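Local atomic coordinates of coat protein (Leviviridae sp., PDB entry 6YFR), a protein that assembles into the virus-like particle of a single-stranded RNA bacteriophage and, as its coat protein, probably encloses the viral genome. Residues 58-61 against 67-70. Sequence-based numbering, arbitrary orientation.
Sequences IPST and CTEW
The carbonyl oxygen of Glu69 accepts a hydrogen bond from the backbone amide of Ser60, with Ser60 N 2.8 Å from Glu69 O, and the donor stands tilted 34° from the carbonyl plane. Glu69 O also meets the CA-H of Pro59, with Pro59 CA 3.4 Å from Glu69 O. Ser60 returns the bond through its side chain: Glu69 N donates to Ser60 OG over 2.9 Å with an N-H...O angle of 155°. A chi1 of 64° sets that hydroxyl between the backbone N and the carbonyl carbon of its own residue, placed against Glu69 of the returning segment 67-70, where it stands in for a main-chain acceptor. Both main-chain polar atoms of Glu69, N and O, are thus bonded to one serine. Farther along, Thr61 OG1 and Thr68 OG1 lie 3.0 Å apart, while each is hydrogen-bonded within the intervening loop, Thr61 OG1 to Ser63 O and Thr68 OG1 to Ser65 OG. One residue before Ser60, Pro59 pairs with Trp70 as an antiparallel non-hydrogen-bonded pair. Pro59 CA lies over one indole face, offset toward the rim, and Pro59 CD reaches Trp70 CZ3 at 3.6 Å. Pro59 O accepts a hydrogen bond from Asn87 of a second subunit, and Cys67 forms a disulfide with Cys66 of a third. The arrangement is the end of a beta hairpin, where strands 47-59 and 70-82 of the coat protein's antiparallel sheet give way to a loop cross-linked between subunits of the shell.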
# COMPACT_ATOMS: atom_id res chain seq x y z
N ILE A 58 -39.70 -34.63 50.83
CA ILE A 58 -39.30 -35.09 52.16
C ILE A 58 -38.04 -34.34 52.58
O ILE A 58 -37.13 -34.15 51.76
CB ILE A 58 -39.11 -36.61 52.17
CG1 ILE A 58 -38.82 -37.14 53.57
CG2 ILE A 58 -38.01 -37.04 51.20
CD1 ILE A 58 -38.81 -38.65 53.66
N PRO A 59 -37.96 -33.86 53.82
CA PRO A 59 -36.76 -33.14 54.25
C PRO A 59 -35.57 -34.07 54.38
O PRO A 59 -35.70 -35.25 54.71
CB PRO A 59 -37.16 -32.56 55.62
CG PRO A 59 -38.28 -33.44 56.09
CD PRO A 59 -39.02 -33.85 54.85
N SER A 60 -34.38 -33.52 54.10
CA SER A 60 -33.16 -34.31 54.10
C SER A 60 -32.77 -34.79 55.49
O SER A 60 -31.97 -35.72 55.61
CB SER A 60 -32.01 -33.51 53.50
OG SER A 60 -31.71 -32.37 54.29
N THR A 61 -33.31 -34.17 56.54
CA THR A 61 -33.01 -34.55 57.91
C THR A 61 -34.30 -34.84 58.67
O THR A 61 -35.40 -34.46 58.24
CB THR A 61 -32.22 -33.44 58.63
OG1 THR A 61 -32.96 -32.21 58.57
CG2 THR A 61 -30.86 -33.25 57.98
N CYS A 67 -29.24 -26.54 57.45
CA CYS A 67 -28.83 -27.24 56.25
C CYS A 67 -29.91 -28.18 55.71
O CYS A 67 -29.63 -28.98 54.81
CB CYS A 67 -27.54 -28.03 56.51
SG CYS A 67 -27.49 -28.90 58.11
N THR A 68 -31.12 -28.08 56.24
CA THR A 68 -32.21 -28.95 55.80
C THR A 68 -32.58 -28.64 54.36
O THR A 68 -33.05 -27.55 54.05
CB THR A 68 -33.42 -28.78 56.71
OG1 THR A 68 -33.11 -29.23 58.03
CG2 THR A 68 -34.61 -29.56 56.18
N GLU A 69 -32.35 -29.61 53.47
CA GLU A 69 -32.78 -29.53 52.09
C GLU A 69 -34.04 -30.35 51.89
O GLU A 69 -34.50 -31.06 52.80
CB GLU A 69 -31.67 -30.00 51.15
CG GLU A 69 -30.41 -29.15 51.21
CD GLU A 69 -29.34 -29.62 50.25
OE1 GLU A 69 -29.47 -30.74 49.70
OE2 GLU A 69 -28.36 -28.87 50.03
N TRP A 70 -34.61 -30.26 50.70
CA TRP A 70 -35.84 -30.96 50.36
C TRP A 70 -35.57 -31.92 49.21
O TRP A 70 -35.41 -31.50 48.07
CB TRP A 70 -36.95 -29.98 50.02
CG TRP A 70 -37.46 -29.29 51.22
CD1 TRP A 70 -37.03 -28.11 51.74
CD2 TRP A 70 -38.50 -29.75 52.09
NE1 TRP A 70 -37.74 -27.79 52.87
CE2 TRP A 70 -38.65 -28.78 53.11
CE3 TRP A 70 -39.33 -30.87 52.10
CZ2 TRP A 70 -39.60 -28.91 54.13
CZ3 TRP A 70 -40.26 -31.00 53.12
CH2 TRP A 70 -40.39 -30.03 54.11